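PDB 4HLN: starch synthase I from Hordeum vulgare, which belongs to the plant glycosyltransferases of the GT-B fold, in which two Rossmann-like domains stand side by side with a cleft between them. Local coordinates for residues 529-534 with 551-556; 533-536 with 540-543; 515-520 with 595-600; 569-574 with 580-585. All blocks are in the same frame, centred on the assembly; numbering follows the deposited sequence.

Contact 1: residues 529-534 with 551-556; sequences LNQLYA and DTVETF. With GLC (alpha-D-glucopyranose), chain B; GLC (alpha-D-glucopyranose), chain C.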
loop_
_atom_site.group_PDB
_atom_site.type_symbol
_atom_site.label_atom_id
_atom_site.label_comp_id
_atom_site.label_asym_id
_atom_site.label_seq_id
_atom_site.Cartn_x
_atom_site.Cartn_y
_atom_site.Cartn_z
ATOM N N LEU A 529 -0.395 7.835 2.347
ATOM C CA LEU A 529 0.564 8.548 3.168
ATOM C C LEU A 529 0.029 9.881 3.635
ATOM O O LEU A 529 0.456 10.394 4.670
ATOM C CB LEU A 529 1.895 8.711 2.440
ATOM C CG LEU A 529 2.603 7.366 2.223
ATOM C CD1 LEU A 529 4.006 7.527 1.667
ATOM C CD2 LEU A 529 2.651 6.593 3.523
ATOM N N ASN A 530 -0.911 10.447 2.890
ATOM C CA ASN A 530 -1.396 11.772 3.260
ATOM C C ASN A 530 -2.013 11.819 4.666
ATOM O O ASN A 530 -1.779 12.779 5.401
ATOM C CB ASN A 530 -2.297 12.380 2.173
ATOM C CG ASN A 530 -1.495 12.909 0.983
ATOM O OD1 ASN A 530 -0.361 12.490 0.754
ATOM N ND2 ASN A 530 -2.080 13.837 0.226
ATOM N N GLN A 531 -2.766 10.779 5.039
ATOM C CA GLN A 531 -3.213 10.571 6.432
ATOM C C GLN A 531 -2.103 10.817 7.444
ATOM O O GLN A 531 -2.247 11.598 8.388
ATOM C CB GLN A 531 -3.625 9.115 6.664
ATOM C CG GLN A 531 -4.862 8.680 5.984
ATOM C CD GLN A 531 -4.584 8.045 4.654
ATOM O OE1 GLN A 531 -4.004 8.664 3.751
ATOM N NE2 GLN A 531 -5.003 6.798 4.515
ATOM N N LEU A 532 -1.004 10.098 7.251
ATOM C CA LEU A 532 0.088 10.074 8.206
ATOM C C LEU A 532 0.726 11.453 8.330
ATOM O O LEU A 532 0.961 11.938 9.446
ATOM C CB LEU A 532 1.120 9.020 7.793
ATOM C CG LEU A 532 0.510 7.685 7.343
ATOM C CD1 LEU A 532 1.570 6.601 7.241
ATOM C CD2 LEU A 532 -0.584 7.246 8.312
ATOM N N TYR A 533 0.995 12.084 7.188
ATOM C CA TYR A 533 1.525 13.442 7.187
ATOM C C TYR A 533 0.577 14.386 7.920
ATOM O O TYR A 533 0.996 15.175 8.777
ATOM C CB TYR A 533 1.721 13.936 5.764
ATOM C CG TYR A 533 2.670 13.111 4.932
ATOM C CD1 TYR A 533 3.809 12.549 5.484
ATOM C CD2 TYR A 533 2.423 12.900 3.582
ATOM C CE1 TYR A 533 4.680 11.798 4.709
ATOM C CE2 TYR A 533 3.283 12.161 2.802
ATOM C CZ TYR A 533 4.405 11.609 3.369
ATOM O OH TYR A 533 5.254 10.876 2.582
ATOM N N ALA A 534 -0.706 14.300 7.582
ATOM C CA ALA A 534 -1.706 15.133 8.236
ATOM C C ALA A 534 -1.605 14.959 9.742
ATOM O O ALA A 534 -1.393 15.920 10.477
ATOM C CB ALA A 534 -3.101 14.778 7.746
ATOM N N ASP A 551 -8.104 0.681 12.169
ATOM C CA ASP A 551 -7.916 1.398 10.912
ATOM C C ASP A 551 -6.895 2.539 11.035
ATOM O O ASP A 551 -6.636 3.059 12.134
ATOM C CB ASP A 551 -9.259 1.872 10.342
ATOM C CG ASP A 551 -10.115 0.711 9.805
ATOM O OD1 ASP A 551 -9.540 -0.253 9.247
ATOM O OD2 ASP A 551 -11.363 0.759 9.943
ATOM N N THR A 552 -6.297 2.903 9.902
ATOM C CA THR A 552 -5.234 3.910 9.878
ATOM C C THR A 552 -5.716 5.287 10.357
ATOM O O THR A 552 -4.974 6.017 11.024
ATOM C CB THR A 552 -4.560 3.996 8.487
ATOM O OG1 THR A 552 -4.661 5.328 7.981
ATOM C CG2 THR A 552 -5.219 3.031 7.515
ATOM N N VAL A 553 -6.958 5.630 10.017
ATOM C CA VAL A 553 -7.655 6.750 10.650
ATOM C C VAL A 553 -8.867 6.241 11.432
ATOM O O VAL A 553 -9.838 5.757 10.849
ATOM C CB VAL A 553 -8.128 7.803 9.626
ATOM C CG1 VAL A 553 -9.033 8.835 10.291
ATOM C CG2 VAL A 553 -6.942 8.467 8.954
ATOM N N GLU A 554 -8.794 6.346 12.754
ATOM C CA GLU A 554 -9.897 5.961 13.625
ATOM C C GLU A 554 -10.902 7.118 13.730
ATOM O O GLU A 554 -10.554 8.221 14.163
ATOM C CB GLU A 554 -9.345 5.574 14.999
ATOM C CG GLU A 554 -10.373 5.055 15.985
ATOM C CD GLU A 554 -9.795 4.876 17.385
ATOM O OE1 GLU A 554 -10.581 4.882 18.358
ATOM O OE2 GLU A 554 -8.557 4.732 17.509
ATOM N N THR A 555 -12.143 6.882 13.313
ATOM C CA THR A 555 -13.137 7.953 13.314
ATOM C C THR A 555 -13.363 8.524 14.715
ATOM O O THR A 555 -13.328 7.799 15.708
ATOM C CB THR A 555 -14.483 7.506 12.717
ATOM O OG1 THR A 555 -14.294 7.092 11.360
ATOM C CG2 THR A 555 -15.481 8.657 12.743
ATOM N N PHE A 556 -13.597 9.831 14.779
ATOM C CA PHE A 556 -13.793 10.531 16.043
ATOM C C PHE A 556 -15.012 10.052 16.804
ATOM O O PHE A 556 -16.101 9.912 16.245
ATOM C CB PHE A 556 -13.946 12.026 15.803
ATOM C CG PHE A 556 -14.072 12.821 17.060
ATOM C CD1 PHE A 556 -15.066 13.769 17.200
ATOM C CD2 PHE A 556 -13.191 12.616 18.113
ATOM C CE1 PHE A 556 -15.176 14.515 18.376
ATOM C CE2 PHE A 556 -13.293 13.358 19.289
ATOM C CZ PHE A 556 -14.290 14.306 19.420
HETATM C C1 GLC B . -20.286 13.762 16.397
HETATM C C2 GLC B . -18.907 14.370 16.742
HETATM C C3 GLC B . -18.729 15.088 18.099
HETATM C C4 GLC B . -19.961 15.780 18.670
HETATM C C5 GLC B . -21.242 15.080 18.213
HETATM C C6 GLC B . -22.436 15.998 18.467
HETATM O O2 GLC B . -17.893 13.405 16.586
HETATM O O3 GLC B . -17.769 16.110 17.933
HETATM O O4 GLC B . -19.879 15.862 20.101
HETATM O O5 GLC B . -21.242 14.725 16.831
HETATM O O6 GLC B . -22.739 16.707 17.288
HETATM C C1 GLC C . -19.502 8.433 15.883
HETATM C C2 GLC C . -20.090 8.670 17.259
HETATM C C3 GLC C . -20.634 10.099 17.403
HETATM C C4 GLC C . -19.804 11.234 16.769
HETATM C C5 GLC C . -19.288 10.735 15.416
HETATM C C6 GLC C . -18.264 11.651 14.770
HETATM O O2 GLC C . -21.123 7.725 17.457
HETATM O O3 GLC C . -20.792 10.360 18.778
HETATM O O4 GLC C . -20.679 12.373 16.727
HETATM O O5 GLC C . -18.633 9.496 15.589
HETATM O O6 GLC C . -18.618 11.848 13.424
#
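The flat carboxamide of Gln531 presents NE2 to Thr552 OG1 at 3.8 Å, a packing distance and not a bond. Two rings of the same segments are occupied differently. Leu529 O sits over one face of Tyr533, displaced toward the rim, within the helix itself. At the far end of 551-556 the Phe556 ring receives O3 of the chain B alpha-D-glucopyranose at its edge, in plane, where CE1 is the nearest ring atom at 3.1 Å.

The junction proper is aliphatic. Gln531 CG lies 3.6 Å from Val553 CG2, the methyl that stands beside the valine's own backbone N. A bend at chi2 of Gln531 (94°) folds the amide across Thr552 instead of extending it. One glutamine covers two successive loop residues: its stem touches both, Val553 CG2 most closely, and NE2 reaches the threonine hydroxyl.

Thr552 is exposed and Val553 buried, which makes this a seam between solvent and core. Behind it, Val553 also packs on Pro541 and Val543 of strand 540-544, and Gln531 on Met520 of strand 517-520. The loop thus runs alongside the junction of helix 529-536 with the parallel sheet, touching both, before reaching Phe556, which leans on helix 594-606.

Contact 2: residues 533-536 with 540-543; sequences YAMQ and VPVV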
loop_
_atom_site.group_PDB
_atom_site.type_symbol
_atom_site.label_atom_id
_atom_site.label_comp_id
_atom_site.label_asym_id
_atom_site.label_seq_id
_atom_site.Cartn_x
_atom_site.Cartn_y
_atom_site.Cartn_z
ATOM N N TYR A 533 0.995 12.084 7.188
ATOM C CA TYR A 533 1.525 13.442 7.187
ATOM C C TYR A 533 0.577 14.386 7.920
ATOM O O TYR A 533 0.996 15.175 8.777
ATOM C CB TYR A 533 1.721 13.936 5.764
ATOM C CG TYR A 533 2.670 13.111 4.932
ATOM C CD1 TYR A 533 3.809 12.549 5.484
ATOM C CD2 TYR A 533 2.423 12.900 3.582
ATOM C CE1 TYR A 533 4.680 11.798 4.709
ATOM C CE2 TYR A 533 3.283 12.161 2.802
ATOM C CZ TYR A 533 4.405 11.609 3.369
ATOM O OH TYR A 533 5.254 10.876 2.582
ATOM N N ALA A 534 -0.706 14.300 7.582
ATOM C CA ALA A 534 -1.706 15.133 8.236
ATOM C C ALA A 534 -1.605 14.959 9.742
ATOM O O ALA A 534 -1.393 15.920 10.477
ATOM C CB ALA A 534 -3.101 14.778 7.746
ATOM N N MET A 535 -1.741 13.714 10.186
ATOM C CA MET A 535 -1.698 13.383 11.602
ATOM C C MET A 535 -0.385 13.836 12.230
ATOM O O MET A 535 -0.368 14.435 13.300
ATOM C CB MET A 535 -1.917 11.883 11.794
ATOM C CG MET A 535 -3.404 11.466 11.788
ATOM S SD MET A 535 -3.690 9.684 11.678
ATOM C CE MET A 535 -3.250 9.137 13.323
ATOM N N GLN A 536 0.713 13.564 11.540
ATOM C CA GLN A 536 2.032 13.959 12.010
ATOM C C GLN A 536 2.097 15.462 12.235
ATOM O O GLN A 536 2.901 15.945 13.032
ATOM C CB GLN A 536 3.092 13.530 10.985
ATOM C CG GLN A 536 4.514 13.969 11.290
ATOM C CD GLN A 536 5.124 13.236 12.488
ATOM O OE1 GLN A 536 4.452 12.454 13.187
ATOM N NE2 GLN A 536 6.408 13.488 12.725
ATOM N N VAL A 540 -6.120 17.457 10.766
ATOM C CA VAL A 540 -7.093 16.393 10.917
ATOM C C VAL A 540 -7.535 15.882 9.562
ATOM O O VAL A 540 -8.003 16.639 8.717
ATOM C CB VAL A 540 -8.306 16.834 11.747
ATOM C CG1 VAL A 540 -9.354 15.750 11.743
ATOM C CG2 VAL A 540 -7.886 17.127 13.167
ATOM N N PRO A 541 -7.357 14.583 9.344
ATOM C CA PRO A 541 -7.691 14.004 8.051
ATOM C C PRO A 541 -9.152 13.607 7.955
ATOM O O PRO A 541 -9.744 13.136 8.928
ATOM C CB PRO A 541 -6.795 12.763 7.999
ATOM C CG PRO A 541 -6.629 12.356 9.419
ATOM C CD PRO A 541 -6.584 13.656 10.188
ATOM N N VAL A 542 -9.723 13.824 6.775
ATOM C CA VAL A 542 -11.023 13.281 6.411
ATOM C C VAL A 542 -10.839 12.406 5.168
ATOM O O VAL A 542 -10.474 12.882 4.093
ATOM C CB VAL A 542 -12.036 14.396 6.118
ATOM C CG1 VAL A 542 -13.257 13.841 5.381
ATOM C CG2 VAL A 542 -12.427 15.102 7.404
ATOM N N VAL A 543 -11.099 11.119 5.320
ATOM C CA VAL A 543 -10.693 10.153 4.320
ATOM C C VAL A 543 -11.783 9.118 4.021
ATOM O O VAL A 543 -12.585 8.774 4.893
ATOM C CB VAL A 543 -9.405 9.452 4.789
ATOM C CG1 VAL A 543 -9.624 8.819 6.153
ATOM C CG2 VAL A 543 -8.948 8.422 3.775
#
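Met535 carries CG beside its own backbone N and anti to the carbonyl carbon (chi1 -83°), and this stance sets the CG methylene against the ring of Pro541. The extended chi2 then carries SD past the proline, toward Thr552 O of the 551-556 loop, and the bend at chi3 (74°) turns only the terminal CE. The touching part is therefore the stem of the side chain: Met535 CG lies 4.1 Å from Pro541 CG and hardly farther from CD. The two side chains cross at about a right angle, the methionine methylene standing at the CG-CD edge of the pyrrolidine.

One residue earlier, Ala534 meets the same ring over a face. Its methyl points at the strand, with CB 4.2 Å from Pro541 CB. The shortness of this side chain goes with a close approach of the backbones, the CA atoms of Ala534 and Pro541 being 6.1 Å apart. Helix and strand are held here by hydrocarbon alone, all three residues being buried.

The pair closes a beta-alpha-beta crossover in which strand 517-520 leads through helix 529-536 into strand 540-544, and only three residues separate the two segments. Strand 540-544 lies between strands 517-520 and 569-571 in the sheet. Pro541 faces helix 529-536, whereas Val540 points away from it and packs on Trp597 of helix 594-606.

Contact 3: residues 515-520 with 595-600; sequences CDILLM and PSWEGL. With GLC (alpha-D-glucopyranose), chain D.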
loop_
_atom_site.group_PDB
_atom_site.type_symbol
_atom_site.label_atom_id
_atom_site.label_comp_id
_atom_site.label_asym_id
_atom_site.label_seq_id
_atom_site.Cartn_x
_atom_site.Cartn_y
_atom_site.Cartn_z
ATOM N N CYS A 515 -3.161 24.037 6.821
ATOM C CA CYS A 515 -4.566 23.614 6.857
ATOM C C CYS A 515 -4.995 23.005 8.174
ATOM O O CYS A 515 -4.186 22.436 8.910
ATOM C CB CYS A 515 -4.850 22.582 5.764
ATOM S SG CYS A 515 -4.704 23.218 4.101
ATOM N N ASP A 516 -6.293 23.097 8.439
ATOM C CA ASP A 516 -6.874 22.529 9.647
ATOM C C ASP A 516 -7.309 21.107 9.361
ATOM O O ASP A 516 -7.182 20.222 10.212
ATOM C CB ASP A 516 -8.059 23.376 10.110
ATOM C CG ASP A 516 -7.666 24.825 10.380
ATOM O OD1 ASP A 516 -6.735 25.054 11.192
ATOM O OD2 ASP A 516 -8.268 25.730 9.756
ATOM N N ILE A 517 -7.802 20.907 8.141
ATOM C CA ILE A 517 -8.285 19.617 7.675
ATOM C C ILE A 517 -7.636 19.264 6.352
ATOM O O ILE A 517 -7.417 20.131 5.510
ATOM C CB ILE A 517 -9.799 19.658 7.440
ATOM C CG1 ILE A 517 -10.518 20.020 8.737
ATOM C CG2 ILE A 517 -10.317 18.335 6.837
ATOM C CD1 ILE A 517 -11.974 20.283 8.531
ATOM N N LEU A 518 -7.327 17.986 6.172
ATOM C CA LEU A 518 -6.820 17.514 4.900
ATOM C C LEU A 518 -7.773 16.464 4.400
ATOM O O LEU A 518 -8.227 15.612 5.161
ATOM C CB LEU A 518 -5.429 16.933 5.062
ATOM C CG LEU A 518 -4.585 16.946 3.792
ATOM C CD1 LEU A 518 -4.052 18.342 3.531
ATOM C CD2 LEU A 518 -3.434 15.959 3.926
ATOM N N LEU A 519 -8.093 16.536 3.118
ATOM C CA LEU A 519 -9.136 15.688 2.545
ATOM C C LEU A 519 -8.566 14.645 1.573
ATOM O O LEU A 519 -7.925 14.990 0.575
ATOM C CB LEU A 519 -10.165 16.571 1.843
ATOM C CG LEU A 519 -11.293 15.882 1.089
ATOM C CD1 LEU A 519 -12.078 15.006 2.050
ATOM C CD2 LEU A 519 -12.183 16.931 0.432
ATOM N N MET A 520 -8.795 13.369 1.872
ATOM C CA MET A 520 -8.343 12.293 1.001
ATOM C C MET A 520 -9.514 11.417 0.578
ATOM O O MET A 520 -9.841 10.430 1.239
ATOM C CB MET A 520 -7.264 11.442 1.684
ATOM C CG MET A 520 -5.935 12.153 1.943
ATOM S SD MET A 520 -5.879 13.171 3.445
ATOM C CE MET A 520 -6.306 11.955 4.688
ATOM N N PRO A 595 -11.651 22.624 22.256
ATOM C CA PRO A 595 -10.972 21.697 23.171
ATOM C C PRO A 595 -10.988 20.259 22.651
ATOM O O PRO A 595 -9.996 19.549 22.810
ATOM C CB PRO A 595 -11.781 21.823 24.470
ATOM C CG PRO A 595 -13.088 22.429 24.059
ATOM C CD PRO A 595 -12.755 23.336 22.922
ATOM N N SER A 596 -12.089 19.841 22.033
ATOM C CA SER A 596 -12.155 18.522 21.399
ATOM C C SER A 596 -11.237 18.440 20.179
ATOM O O SER A 596 -10.532 17.450 19.984
ATOM C CB SER A 596 -13.589 18.186 20.982
ATOM O OG SER A 596 -14.396 17.892 22.108
ATOM N N TRP A 597 -11.267 19.481 19.354
ATOM C CA TRP A 597 -10.388 19.568 18.200
ATOM C C TRP A 597 -8.925 19.374 18.607
ATOM O O TRP A 597 -8.233 18.486 18.086
ATOM C CB TRP A 597 -10.566 20.907 17.490
ATOM C CG TRP A 597 -9.972 20.908 16.125
ATOM C CD1 TRP A 597 -8.778 21.454 15.743
ATOM C CD2 TRP A 597 -10.537 20.320 14.953
ATOM N NE1 TRP A 597 -8.569 21.242 14.398
ATOM C CE2 TRP A 597 -9.634 20.547 13.893
ATOM C CE3 TRP A 597 -11.715 19.613 14.699
ATOM C CZ2 TRP A 597 -9.876 20.094 12.603
ATOM C CZ3 TRP A 597 -11.954 19.165 13.413
ATOM C CH2 TRP A 597 -11.041 19.409 12.382
ATOM N N GLU A 598 -8.459 20.200 19.540
ATOM C CA GLU A 598 -7.110 20.064 20.081
ATOM C C GLU A 598 -6.765 18.613 20.410
ATOM O O GLU A 598 -5.633 18.174 20.217
ATOM C CB GLU A 598 -6.931 20.933 21.328
ATOM C CG GLU A 598 -6.598 22.397 21.043
ATOM C CD GLU A 598 -5.325 22.871 21.753
ATOM O OE1 GLU A 598 -4.736 22.083 22.532
ATOM O OE2 GLU A 598 -4.913 24.035 21.526
ATOM N N GLY A 599 -7.736 17.865 20.916
ATOM C CA GLY A 599 -7.495 16.477 21.254
ATOM C C GLY A 599 -7.274 15.636 20.015
ATOM O O GLY A 599 -6.374 14.790 19.984
ATOM N N LEU A 600 -8.096 15.858 18.991
ATOM C CA LEU A 600 -7.958 15.114 17.746
ATOM C C LEU A 600 -6.570 15.316 17.148
ATOM O O LEU A 600 -5.958 14.380 16.619
ATOM C CB LEU A 600 -9.032 15.538 16.753
ATOM C CG LEU A 600 -10.340 14.763 16.887
ATOM C CD1 LEU A 600 -11.484 15.539 16.273
ATOM C CD2 LEU A 600 -10.218 13.368 16.261
HETATM C C1 GLC D . -19.587 17.209 20.578
HETATM C C2 GLC D . -18.288 17.404 21.359
HETATM C C3 GLC D . -18.253 16.622 22.674
HETATM C C4 GLC D . -19.489 16.868 23.541
HETATM C C5 GLC D . -20.746 17.234 22.732
HETATM C C6 GLC D . -21.510 18.295 23.523
HETATM O O2 GLC D . -17.186 17.093 20.540
HETATM O O3 GLC D . -17.130 17.045 23.411
HETATM O O4 GLC D . -19.791 15.744 24.378
HETATM O O5 GLC D . -20.581 17.759 21.416
HETATM O O6 GLC D . -21.880 19.365 22.677
#
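Asp516 meets Trp597 through its backbone: its carbonyl O lies in the plane of the indole, at the benzo edge, 3.6 Å from CZ2. The oxygen thus faces the rim of C-H groups, an approach that probably gains a little from their slight positive charge. The carboxylate is engaged apart from this, OD2 forming a salt bridge with Lys425 and accepting a hydrogen bond from Leu442 N.

Ile517, where the strand begins, continues along the same edge. Its CG1 is 3.7 Å from Trp597 CH2, with CD1 following at 4.1 Å from that CH2 atom. The aliphatic branch and the indole cross at about a right angle. Farther on, Leu518 and Met520 pack against helix 529-536, and Leu519 against Val542.

From the helix, Trp597 reaches out with CG anti to its backbone N (chi1 -165°), directing the six-membered ring toward the beginning of strand 517-520, while Phe590 makes an edge-to-face contact with it. Its neighbour Ser596 turns to the bound sugar: OG accepts a hydrogen bond from O2 of the chain D alpha-D-glucopyranose at 3.3 Å, and is also bonded to Glu564.

Helix 594-606 thus packs Trp597 against the start of strand 517-520 in the parallel sheet of this Rossmann-like domain, while Ser596 contributes to the glycan pocket.

Contact 4: residues 569-574 with 580-585; sequences WAFSPL and LWALRT. With GLC (alpha-D-glucopyranose), chain C.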
loop_
_atom_site.group_PDB
_atom_site.type_symbol
_atom_site.label_atom_id
_atom_site.label_comp_id
_atom_site.label_asym_id
_atom_site.label_seq_id
_atom_site.Cartn_x
_atom_site.Cartn_y
_atom_site.Cartn_z
ATOM N N TRP A 569 -11.878 11.845 10.614
ATOM C CA TRP A 569 -13.100 11.200 10.153
ATOM C C TRP A 569 -12.884 10.346 8.921
ATOM O O TRP A 569 -12.408 10.828 7.899
ATOM C CB TRP A 569 -14.183 12.232 9.866
ATOM C CG TRP A 569 -14.781 12.793 11.095
ATOM C CD1 TRP A 569 -15.901 12.357 11.731
ATOM C CD2 TRP A 569 -14.293 13.904 11.852
ATOM N NE1 TRP A 569 -16.145 13.129 12.841
ATOM C CE2 TRP A 569 -15.169 14.085 12.939
ATOM C CE3 TRP A 569 -13.200 14.761 11.717
ATOM C CZ2 TRP A 569 -14.984 15.086 13.887
ATOM C CZ3 TRP A 569 -13.016 15.751 12.662
ATOM C CH2 TRP A 569 -13.903 15.907 13.731
ATOM N N ALA A 570 -13.242 9.075 9.022
ATOM C CA ALA A 570 -13.308 8.212 7.853
ATOM C C ALA A 570 -14.775 8.021 7.493
ATOM O O ALA A 570 -15.596 7.724 8.360
ATOM C CB ALA A 570 -12.643 6.866 8.130
ATOM N N PHE A 571 -15.102 8.200 6.220
ATOM C CA PHE A 571 -16.484 8.097 5.774
ATOM C C PHE A 571 -16.649 7.054 4.684
ATOM O O PHE A 571 -15.761 6.849 3.863
ATOM C CB PHE A 571 -16.979 9.450 5.260
ATOM C CG PHE A 571 -16.295 9.906 3.994
ATOM C CD1 PHE A 571 -15.108 10.630 4.051
ATOM C CD2 PHE A 571 -16.836 9.612 2.750
ATOM C CE1 PHE A 571 -14.480 11.059 2.892
ATOM C CE2 PHE A 571 -16.207 10.040 1.582
ATOM C CZ PHE A 571 -15.029 10.762 1.653
ATOM N N SER A 572 -17.807 6.408 4.682
ATOM C CA SER A 572 -18.158 5.445 3.648
ATOM C C SER A 572 -19.670 5.444 3.528
ATOM O O SER A 572 -20.373 5.570 4.530
ATOM C CB SER A 572 -17.648 4.045 4.004
ATOM O OG SER A 572 -17.810 3.151 2.919
ATOM N N PRO A 573 -20.176 5.275 2.304
ATOM C CA PRO A 573 -19.324 4.956 1.162
ATOM C C PRO A 573 -18.842 6.228 0.501
ATOM O O PRO A 573 -19.127 7.328 0.976
ATOM C CB PRO A 573 -20.294 4.252 0.227
ATOM C CG PRO A 573 -21.565 5.044 0.431
ATOM C CD PRO A 573 -21.591 5.383 1.909
ATOM N N LEU A 574 -18.141 6.068 -0.612
ATOM C CA LEU A 574 -17.574 7.203 -1.316
ATOM C C LEU A 574 -18.629 7.954 -2.124
ATOM O O LEU A 574 -18.803 7.708 -3.313
ATOM C CB LEU A 574 -16.429 6.734 -2.220
ATOM C CG LEU A 574 -15.574 7.818 -2.872
ATOM C CD1 LEU A 574 -15.146 8.880 -1.866
ATOM C CD2 LEU A 574 -14.373 7.194 -3.543
ATOM N N LEU A 580 -19.613 15.302 2.157
ATOM C CA LEU A 580 -20.028 16.592 2.687
ATOM C C LEU A 580 -20.497 16.445 4.113
ATOM O O LEU A 580 -20.227 17.306 4.959
ATOM C CB LEU A 580 -21.124 17.202 1.831
ATOM C CG LEU A 580 -20.595 17.581 0.455
ATOM C CD1 LEU A 580 -21.743 17.792 -0.520
ATOM C CD2 LEU A 580 -19.687 18.811 0.536
ATOM N N TRP A 581 -21.191 15.348 4.387
ATOM C CA TRP A 581 -21.649 15.124 5.744
ATOM C C TRP A 581 -20.450 15.135 6.698
ATOM O O TRP A 581 -20.425 15.884 7.681
ATOM C CB TRP A 581 -22.453 13.831 5.857
ATOM C CG TRP A 581 -22.856 13.554 7.261
ATOM C CD1 TRP A 581 -23.934 14.065 7.921
ATOM C CD2 TRP A 581 -22.168 12.718 8.201
ATOM N NE1 TRP A 581 -23.970 13.589 9.213
ATOM C CE2 TRP A 581 -22.897 12.760 9.408
ATOM C CE3 TRP A 581 -21.011 11.932 8.137
ATOM C CZ2 TRP A 581 -22.506 12.047 10.540
ATOM C CZ3 TRP A 581 -20.625 11.225 9.262
ATOM C CH2 TRP A 581 -21.370 11.289 10.447
ATOM N N ALA A 582 -19.443 14.328 6.382
ATOM C CA ALA A 582 -18.234 14.258 7.204
ATOM C C ALA A 582 -17.490 15.596 7.302
ATOM O O ALA A 582 -17.041 15.988 8.377
ATOM C CB ALA A 582 -17.316 13.196 6.689
ATOM N N LEU A 583 -17.345 16.285 6.178
ATOM C CA LEU A 583 -16.750 17.613 6.194
ATOM C C LEU A 583 -17.483 18.515 7.158
ATOM O O LEU A 583 -16.866 19.176 7.993
ATOM C CB LEU A 583 -16.789 18.234 4.808
ATOM C CG LEU A 583 -15.695 17.695 3.904
ATOM C CD1 LEU A 583 -15.676 18.443 2.596
ATOM C CD2 LEU A 583 -14.378 17.852 4.608
ATOM N N ARG A 584 -18.806 18.543 7.041
ATOM C CA ARG A 584 -19.591 19.402 7.906
ATOM C C ARG A 584 -19.453 18.974 9.348
ATOM O O ARG A 584 -19.343 19.807 10.243
ATOM C CB ARG A 584 -21.044 19.418 7.480
ATOM C CG ARG A 584 -21.264 20.222 6.223
ATOM C CD ARG A 584 -22.729 20.261 5.871
ATOM N NE ARG A 584 -22.943 20.834 4.546
ATOM C CZ ARG A 584 -23.310 20.130 3.480
ATOM N NH1 ARG A 584 -23.517 18.816 3.591
ATOM N NH2 ARG A 584 -23.479 20.741 2.310
ATOM N N THR A 585 -19.436 17.669 9.576
ATOM C CA THR A 585 -19.261 17.171 10.929
ATOM C C THR A 585 -17.942 17.663 11.523
ATOM O O THR A 585 -17.885 18.093 12.676
ATOM C CB THR A 585 -19.314 15.649 10.954
ATOM O OG1 THR A 585 -20.569 15.215 10.414
ATOM C CG2 THR A 585 -19.146 15.124 12.376
HETATM C C1 GLC C . -19.502 8.433 15.883
HETATM C C2 GLC C . -20.090 8.670 17.259
HETATM C C3 GLC C . -20.634 10.099 17.403
HETATM C C4 GLC C . -19.804 11.234 16.769
HETATM C C5 GLC C . -19.288 10.735 15.416
HETATM C C6 GLC C . -18.264 11.651 14.770
HETATM O O2 GLC C . -21.123 7.725 17.457
HETATM O O3 GLC C . -20.792 10.360 18.778
HETATM O O4 GLC C . -20.679 12.373 16.727
HETATM O O5 GLC C . -18.633 9.496 15.589
HETATM O O6 GLC C . -18.618 11.848 13.424
#
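One apolar contact joins strand and helix: Phe571 CB lies 4.0 Å from Ala582 CB, where the CA atoms also come nearest, 6.6 Å apart. The phenylalanine ring meets the alanine methyl obliquely. One strand repeat away, on the same side, a van der Waals contact brings the Thr585 methyl to the indole of Trp569, with CG2 3.6 Å from NE1; here too the methyl approaches obliquely.

Hydrogen bonding within the helix fixes the threonine's rotation. OG1 donates to Trp581 O at 2.8 Å, standing 47° out of the carbonyl plane, and the same oxygen accepts from Thr585 N. With the hydroxyl turned back on the helix, the methyl is what remains for Trp569. That hydroxyl also rests above the centre of the Trp581 ring.

The sugar is met by one weak hydrogen bond and one methyl. Trp569 NE1 gives the bond to O6 of the chain C alpha-D-glucopyranose, 2.8 Å long with an N-H...O angle of 133°, the oxygen lying in the indole plane. Thr585 CG2 adds a flank to O6 at 3.5 Å.

Helix 576-592 thus packs against a face of the Rossmann-like sheet at its outermost strand, 569-571, and, where Trp569 meets Thr585, the two form part of the glycan pocket.

Overall arrangement
Contacts 2, 3 and 4 are buried, whereas contact 1 runs from solvent at Thr552 to the core at Val553. Contacts 1 and 2 share helix 529-536, and the loop of contact 1 borders the strand of contact 2, so loop and strand pack side by side beneath one helix. Contacts 2, 3 and 4 all rest on the same parallel sheet, through adjacent strands 517-520, 540-544 and 569-571. Chemistry follows place: contact 2 is purely aliphatic, while contacts 3 and 4 are aromatic inside, with Trp597 packed on Trp569, and polar where they reach sugar. Phe556 of contact 1 joins that cluster through Trp569 and Leu600, so three contacts supply the glycan pocket.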